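Local coordinates for protein endonuclease II (Enterobacteria phage t4, PDB 2WSH) that nicks and cleaves cytosine-containing double-stranded host DNA in a sequence-specific manner, so that host nucleotides can be reused for phage DNA synthesis, at residues I18-L23 with I36-N41; I46-E51 with E93-E98; F105-T110 with I118-L123. The protein carries 1 engineered substitution. All coordinates share one frame; numbering follows the deposited sequence.

Contact 1 of 3, residues I18-L23 with I36-N41; sequences IKYTEL and IPNKYN
Tyr20 extends its ring with CG trans to the backbone N (chi1 179°), and this carries the hydroxyl across to Pro37 and Ile36. Ile36 has its CG1 branch wedged between its own N and carbonyl carbon (chi1 48°), which turns CD1 toward the phenol. A classic beta bulge in the edge strand 18-23 sets Tyr20 and Thr21 together opposite Phe99 of strand 97-111. The partner segment, 36-41, is the irregular chain that runs into the first strand of the GIY-YIG hairpin, 42-48.

A single hydrogen bond joins the two segments. Tyr20 OH donates to Pro37 O at 2.7 Å; the carbonyl oxygen lies at the ring edge, and the donor is tilted 19° from the carbonyl plane. The bond orients the hydroxyl and ties the loop to the strand, while ring rotation is probably limited by the packing of Ile36 and Lys39. Ile36 crosses the tyrosine at nearly a right angle, with CD1 3.6 Å from Tyr20 CE2. Lys39 runs past the ring in the opposite direction and touches it with aliphatic carbon, its CB 4.0 Å from Tyr20 CE1. Bends at its third and fourth torsions then lead the ammonium away to Thr13 O of the second subunit, a weak hydrogen bond.

Helix 61-73 contributes to the same cluster, since Leu61 and Arg62 pack on Tyr20 and Arg62 also reaches Ile36. Beside the phenol, the other branch of Ile36 completes the contact: its CG2 methyl rests 4.0 Å from Thr21 OG1.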
# COMPACT_ATOMS: atom_id res chain seq x y z
N ILE A 18 17.33 -1.40 16.31
CA ILE A 18 17.86 -0.56 17.36
C ILE A 18 17.82 -1.32 18.68
O ILE A 18 16.81 -1.94 19.01
CB ILE A 18 17.08 0.75 17.46
CG1 ILE A 18 17.31 1.59 16.20
CG2 ILE A 18 17.48 1.54 18.70
CD1 ILE A 18 16.31 2.70 16.02
N LYS A 19 18.92 -1.30 19.42
CA LYS A 19 18.99 -2.01 20.69
C LYS A 19 17.94 -1.48 21.65
O LYS A 19 17.85 -0.28 21.89
CB LYS A 19 20.37 -1.91 21.32
CG LYS A 19 20.40 -2.39 22.77
CD LYS A 19 21.80 -2.74 23.23
CE LYS A 19 21.78 -3.19 24.68
NZ LYS A 19 23.12 -3.59 25.16
N TYR A 20 17.14 -2.39 22.19
CA TYR A 20 16.04 -2.02 23.06
C TYR A 20 16.45 -2.17 24.52
O TYR A 20 16.34 -1.24 25.30
CB TYR A 20 14.81 -2.86 22.75
CG TYR A 20 13.62 -2.56 23.62
CD1 TYR A 20 12.96 -1.34 23.54
CD2 TYR A 20 13.14 -3.51 24.52
CE1 TYR A 20 11.86 -1.07 24.34
CE2 TYR A 20 12.04 -3.25 25.32
CZ TYR A 20 11.41 -2.03 25.23
OH TYR A 20 10.32 -1.78 26.03
N THR A 21 16.93 -3.36 24.88
CA THR A 21 17.40 -3.57 26.24
C THR A 21 18.32 -4.78 26.35
O THR A 21 18.50 -5.54 25.40
CB THR A 21 16.24 -3.74 27.25
OG1 THR A 21 16.75 -3.69 28.58
CG2 THR A 21 15.52 -5.06 27.04
N GLU A 22 18.91 -4.94 27.53
CA GLU A 22 19.79 -6.05 27.82
C GLU A 22 19.29 -6.71 29.10
O GLU A 22 18.76 -6.03 29.98
CB GLU A 22 21.22 -5.55 27.99
CG GLU A 22 22.23 -6.59 28.44
CD GLU A 22 23.66 -6.09 28.32
OE1 GLU A 22 23.89 -5.13 27.56
OE2 GLU A 22 24.56 -6.66 28.98
N LEU A 23 19.44 -8.03 29.20
CA LEU A 23 19.06 -8.73 30.42
C LEU A 23 20.31 -9.03 31.24
O LEU A 23 21.36 -9.34 30.69
CB LEU A 23 18.32 -10.03 30.10
CG LEU A 23 16.98 -9.88 29.37
CD1 LEU A 23 16.30 -11.23 29.26
CD2 LEU A 23 16.08 -8.89 30.10
N ILE A 36 12.34 0.81 30.87
CA ILE A 36 12.34 1.00 29.43
C ILE A 36 11.00 1.55 28.96
O ILE A 36 9.95 1.16 29.48
CB ILE A 36 12.61 -0.32 28.69
CG1 ILE A 36 11.73 -1.43 29.27
CG2 ILE A 36 14.08 -0.71 28.81
CD1 ILE A 36 12.15 -2.83 28.87
N PRO A 37 11.03 2.48 27.99
CA PRO A 37 9.78 2.98 27.41
C PRO A 37 9.14 1.87 26.60
O PRO A 37 9.81 0.89 26.27
CB PRO A 37 10.24 4.10 26.48
CG PRO A 37 11.67 4.37 26.84
CD PRO A 37 12.21 3.08 27.36
N ASN A 38 7.86 1.98 26.28
CA ASN A 38 7.23 0.91 25.52
C ASN A 38 7.39 1.10 24.02
O ASN A 38 7.63 2.20 23.53
CB ASN A 38 5.75 0.72 25.90
CG ASN A 38 5.31 -0.73 25.82
OD1 ASN A 38 4.35 -1.13 26.47
ND2 ASN A 38 6.03 -1.53 25.03
N LYS A 39 7.28 -0.01 23.30
CA LYS A 39 7.53 -0.04 21.87
C LYS A 39 6.55 -1.06 21.29
O LYS A 39 6.52 -2.21 21.71
CB LYS A 39 8.98 -0.43 21.58
CG LYS A 39 9.47 -0.02 20.20
CD LYS A 39 10.97 0.20 20.20
CE LYS A 39 11.32 1.61 20.66
NZ LYS A 39 11.15 2.61 19.56
N TYR A 40 5.73 -0.61 20.34
CA TYR A 40 4.63 -1.43 19.84
C TYR A 40 4.82 -1.81 18.38
O TYR A 40 5.45 -1.07 17.61
CB TYR A 40 3.31 -0.68 20.00
CG TYR A 40 3.10 -0.07 21.36
CD1 TYR A 40 2.53 -0.80 22.40
CD2 TYR A 40 3.48 1.25 21.62
CE1 TYR A 40 2.34 -0.24 23.65
CE2 TYR A 40 3.30 1.81 22.87
CZ TYR A 40 2.73 1.06 23.88
OH TYR A 40 2.55 1.62 25.13
N ASN A 41 4.28 -2.96 18.00
CA ASN A 41 4.22 -3.36 16.60
C ASN A 41 5.60 -3.48 15.95
O ASN A 41 5.90 -2.78 14.99
CB ASN A 41 3.36 -2.36 15.82
CG ASN A 41 2.82 -2.94 14.53
OD1 ASN A 41 2.46 -2.20 13.61
ND2 ASN A 41 2.75 -4.26 14.44

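Contact 2 of 3, residues I46-E51 with E93-E98; sequences IAINDE and EGSKVE
The GIY-YIG hairpin, strands 42-48 and 51-58 joined by a type I' turn from Ile48 to Glu51, meets the start of the central strand 97-111 here. Pairing is antiparallel. Ala47 and Glu98 form a hydrogen-bonded pair, with Ala47 N to Glu98 O and Glu98 N to Ala47 O both 2.8 Å, while Ile48 and Val97 are the adjacent non-hydrogen-bonded pair. The ladder runs on into the turn, where Asn49 N binds Lys96 O at 2.9 Å.

Asn49 then bonds back through its side chain. With CG trans to its carbonyl carbon (chi1 -59°), OD1 accepts from Lys96 N at 3.1 Å, the donor tilted 33° from the amide plane, and ND2 makes a weak bond to Ser95 OG. The amide is thus held mainly through OD1.

On one face of the sheet Ile48 and Val97 lie side by side and point the same way, Ile48 CD1 reaching Val97 CG2 at 3.5 Å; Ala90 of helix 82-92 packs against both. The opposite face, that of Ala47 and Glu98, is polar near the turn. Lys96, bent at its third torsion, makes a salt bridge to Asp50 (NZ to OD1 2.8 Å), on the syn side but out of the carboxylate plane. Asp50 has two conformers, so this bridge may be only partly occupied. A water accepts from Asp50 N and lies within bonding distance of Lys96 O and Glu98 OE1. Glu98 also pairs through OE2 with Lys19. In this conformer Asp50 OD1 lies 3.4 Å from Glu98 OE1, and the two lysines probably offset the repulsion.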
# COMPACT_ATOMS: atom_id res chain seq x y z
N ILE A 46 16.56 -11.42 19.34
CA ILE A 46 17.31 -11.78 20.53
C ILE A 46 18.73 -12.11 20.10
O ILE A 46 18.93 -12.87 19.15
CB ILE A 46 16.69 -13.00 21.24
CG1 ILE A 46 15.23 -12.72 21.56
CG2 ILE A 46 17.48 -13.33 22.50
CD1 ILE A 46 14.57 -13.81 22.39
N ALA A 47 19.70 -11.51 20.79
CA ALA A 47 21.11 -11.73 20.48
C ALA A 47 21.86 -12.23 21.70
O ALA A 47 21.69 -11.70 22.80
CB ALA A 47 21.75 -10.44 19.97
N ILE A 48 22.67 -13.26 21.50
CA ILE A 48 23.48 -13.84 22.56
C ILE A 48 24.94 -13.71 22.15
O ILE A 48 25.36 -14.25 21.13
CB ILE A 48 23.14 -15.33 22.78
CG1 ILE A 48 21.64 -15.52 22.99
CG2 ILE A 48 23.91 -15.88 23.96
CD1 ILE A 48 21.11 -14.93 24.28
N ASN A 49 25.71 -12.98 22.95
CA ASN A 49 27.09 -12.68 22.60
C ASN A 49 27.16 -12.05 21.20
O ASN A 49 28.02 -12.40 20.39
CB ASN A 49 27.95 -13.93 22.71
CG ASN A 49 27.93 -14.52 24.11
OD1 ASN A 49 27.85 -13.79 25.09
ND2 ASN A 49 28.00 -15.84 24.20
N ASP A 50 26.21 -11.15 20.93
CA ASP A 50 26.16 -10.41 19.67
C ASP A 50 25.70 -11.23 18.47
O ASP A 50 25.76 -10.77 17.34
CB ASP A 50 27.52 -9.77 19.37
CG ASP A 50 27.96 -8.80 20.45
OD1 ASP A 50 27.16 -7.92 20.83
OD2 ASP A 50 29.11 -8.92 20.93
N GLU A 51 25.23 -12.45 18.72
CA GLU A 51 24.84 -13.34 17.63
C GLU A 51 23.34 -13.59 17.65
O GLU A 51 22.76 -13.92 18.69
CB GLU A 51 25.63 -14.65 17.69
CG GLU A 51 27.14 -14.43 17.57
CD GLU A 51 27.93 -15.73 17.54
OE1 GLU A 51 27.44 -16.72 16.95
OE2 GLU A 51 29.05 -15.75 18.10
N GLU A 93 25.40 -19.25 31.81
CA GLU A 93 26.71 -19.44 31.19
C GLU A 93 27.49 -18.12 31.13
O GLU A 93 28.59 -18.07 30.59
CB GLU A 93 26.57 -20.06 29.80
CG GLU A 93 26.28 -21.56 29.82
CD GLU A 93 25.68 -22.07 28.53
OE1 GLU A 93 25.21 -21.24 27.72
OE2 GLU A 93 25.65 -23.30 28.33
N GLY A 94 26.89 -17.07 31.69
CA GLY A 94 27.54 -15.77 31.78
C GLY A 94 27.55 -14.98 30.48
O GLY A 94 28.34 -14.04 30.33
N SER A 95 26.69 -15.35 29.55
CA SER A 95 26.64 -14.71 28.24
C SER A 95 25.87 -13.39 28.28
O SER A 95 25.12 -13.12 29.22
CB SER A 95 26.02 -15.64 27.21
OG SER A 95 26.81 -16.81 27.05
N LYS A 96 26.05 -12.58 27.24
CA LYS A 96 25.32 -11.32 27.11
C LYS A 96 24.04 -11.54 26.32
O LYS A 96 24.08 -12.11 25.23
CB LYS A 96 26.19 -10.28 26.40
CG LYS A 96 25.62 -8.87 26.46
CD LYS A 96 26.03 -8.06 25.25
CE LYS A 96 27.49 -8.27 24.90
NZ LYS A 96 27.84 -7.71 23.56
N VAL A 97 22.91 -11.08 26.85
CA VAL A 97 21.61 -11.29 26.22
C VAL A 97 20.94 -9.97 25.87
O VAL A 97 20.56 -9.21 26.77
CB VAL A 97 20.66 -12.10 27.13
CG1 VAL A 97 19.30 -12.26 26.47
CG2 VAL A 97 21.27 -13.45 27.49
N GLU A 98 20.79 -9.71 24.58
CA GLU A 98 20.26 -8.43 24.12
C GLU A 98 19.01 -8.58 23.28
O GLU A 98 18.85 -9.56 22.54
CB GLU A 98 21.32 -7.68 23.32
CG GLU A 98 22.57 -7.34 24.11
CD GLU A 98 23.66 -6.74 23.24
OE1 GLU A 98 24.10 -7.41 22.28
OE2 GLU A 98 24.08 -5.60 23.52
O HOH W 1 24.29 -10.21 22.83

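Contact 3 of 3, residues F105-T110 with I118-L123; sequences FNLSMT and IATIDL
Residues 105-107 and 118-120 run antiparallel, with Leu107 and Ile118 as a hydrogen-bonded pair and Asn106 and Ala119 as the non-hydrogen-bonded pair beside it. Leu107 N to Ile118 O and Ile118 N to Leu107 O both measure 2.9 Å. One step farther, where strand 114-119 gives way to helix 121-132, Thr120 N donates to Phe105 O at 3.0 Å in an almost linear bond (177° at the hydrogen).

Thr120 closes the end of the ladder with its side chain. Its OG1 sits between the backbone N and the carbonyl carbon (chi1 63°) and accepts from Phe105 N at 3.1 Å, taking the place of a backbone carbonyl. The same rotation sends CG2 over a face of the Phe105 ring, a CH-pi contact 3.7 Å from the centroid and only 14° off the normal. Leu107 CD2 meets the edge of that ring in its plane, and Leu107 CB packs 3.7 Å from Ile118 CG2. Beyond the hairpin, Met109 of the fourth subunit touches Phe105, Leu107 and Thr120, and Phe105 of the second subunit meets the Phe105 ring. On the other face, Asn106 OD1 lies 3.4 Å from Ala119 CB.

Strand residues 106-110 also form an antiparallel ladder with a strand of the third subunit, so the sheet continues across the interface. The contact forms the base of a projecting beta hairpin, strands 97-111 and 114-119, that leads into helix 121-132 of the GIY-YIG domain and is met by all three other subunits of the homotetramer.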
# COMPACT_ATOMS: atom_id res chain seq x y z
N PHE A 105 4.95 -1.10 10.73
CA PHE A 105 3.79 -0.22 10.64
C PHE A 105 2.57 -0.96 10.12
O PHE A 105 2.58 -2.19 10.00
CB PHE A 105 4.11 0.95 9.71
CG PHE A 105 4.52 0.53 8.33
CD1 PHE A 105 3.61 0.56 7.29
CD2 PHE A 105 5.80 0.08 8.09
CE1 PHE A 105 3.98 0.16 6.02
CE2 PHE A 105 6.18 -0.32 6.82
CZ PHE A 105 5.27 -0.28 5.79
N ASN A 106 1.52 -0.22 9.81
CA ASN A 106 0.29 -0.81 9.30
C ASN A 106 -0.12 -0.26 7.94
O ASN A 106 0.10 0.92 7.64
CB ASN A 106 -0.84 -0.64 10.31
CG ASN A 106 -0.63 -1.49 11.55
OD1 ASN A 106 -0.93 -2.69 11.54
ND2 ASN A 106 -0.12 -0.89 12.61
N LEU A 107 -0.70 -1.12 7.12
CA LEU A 107 -1.21 -0.72 5.82
C LEU A 107 -2.69 -1.05 5.73
O LEU A 107 -3.12 -2.14 6.13
CB LEU A 107 -0.44 -1.42 4.70
CG LEU A 107 1.02 -0.99 4.55
CD1 LEU A 107 1.79 -1.98 3.70
CD2 LEU A 107 1.09 0.40 3.96
N SER A 108 -3.48 -0.11 5.23
CA SER A 108 -4.91 -0.30 5.12
C SER A 108 -5.40 0.08 3.74
O SER A 108 -4.86 0.97 3.09
CB SER A 108 -5.66 0.51 6.17
OG SER A 108 -5.59 -0.13 7.44
N MSE A 109 -6.44 -0.63 3.29
CA MSE A 109 -7.07 -0.34 2.02
C MSE A 109 -8.57 -0.33 2.25
O MSE A 109 -9.10 -1.19 2.95
CB MSE A 109 -6.70 -1.41 1.00
CG MSE A 109 -7.60 -1.46 -0.22
SE MSE A 109 -7.24 -3.08 -1.24
CE MSE A 109 -8.82 -3.06 -2.38
N THR A 110 -9.25 0.66 1.69
CA THR A 110 -10.69 0.75 1.84
C THR A 110 -11.41 0.87 0.50
O THR A 110 -11.05 1.71 -0.33
CB THR A 110 -11.10 1.93 2.74
OG1 THR A 110 -10.48 1.79 4.03
CG2 THR A 110 -12.61 1.97 2.92
N ILE A 118 -3.21 -4.82 7.10
CA ILE A 118 -2.10 -5.72 7.37
C ILE A 118 -1.04 -5.06 8.25
O ILE A 118 -0.61 -3.94 7.98
CB ILE A 118 -1.43 -6.21 6.08
CG1 ILE A 118 -0.29 -7.19 6.40
CG2 ILE A 118 -0.89 -5.05 5.27
CD1 ILE A 118 -0.74 -8.44 7.11
N ALA A 119 -0.65 -5.75 9.32
CA ALA A 119 0.50 -5.33 10.11
C ALA A 119 1.72 -5.91 9.43
O ALA A 119 1.80 -7.12 9.21
CB ALA A 119 0.38 -5.85 11.54
N THR A 120 2.68 -5.06 9.09
CA THR A 120 3.83 -5.51 8.31
C THR A 120 4.72 -6.50 9.07
O THR A 120 5.49 -7.24 8.45
CB THR A 120 4.68 -4.34 7.78
OG1 THR A 120 5.24 -3.61 8.88
CG2 THR A 120 3.84 -3.41 6.93
N ILE A 121 4.64 -6.52 10.40
CA ILE A 121 5.36 -7.55 11.14
C ILE A 121 4.95 -8.93 10.64
O ILE A 121 5.77 -9.85 10.59
CB ILE A 121 5.12 -7.48 12.67
CG1 ILE A 121 3.63 -7.53 12.98
CG2 ILE A 121 5.76 -6.23 13.25
CD1 ILE A 121 3.32 -7.74 14.45
N ASP A 122 3.68 -9.07 10.27
CA ASP A 122 3.16 -10.33 9.77
C ASP A 122 3.81 -10.71 8.44
O ASP A 122 3.90 -11.90 8.10
CB ASP A 122 1.64 -10.27 9.61
CG ASP A 122 0.92 -10.39 10.94
OD1 ASP A 122 1.56 -10.80 11.93
OD2 ASP A 122 -0.28 -10.07 10.99
N LEU A 123 4.25 -9.71 7.70
CA LEU A 123 4.91 -9.92 6.41
C LEU A 123 6.42 -10.13 6.57
O LEU A 123 7.03 -10.86 5.79
CB LEU A 123 4.69 -8.71 5.50
CG LEU A 123 3.28 -8.43 4.99
CD1 LEU A 123 3.30 -7.16 4.14
CD2 LEU A 123 2.75 -9.61 4.20

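How the contacts relate
The three contacts follow one another along the chain and all reach one antiparallel sheet, with strand 97-111 as its common spine. Contacts 1 and 2 have centres about 16 Å apart and are joined directly by a probable hydrogen bond from Leu23 N to Val97 O at 2.9 Å. Contact 1 touches contact 3 through Asn41, whose OD1 packs 3.1 Å from Asn106 ND2, although their centres are about 21 Å apart. Contacts 2 and 3 lie on opposite sides of the chain's centre, about 31 Å between centres and about 13 Å between nearest atoms. In GIY-YIG nucleases the hairpin met in contact 2 and the helix begun at contact 3 border the catalytic site, and both probably do so here.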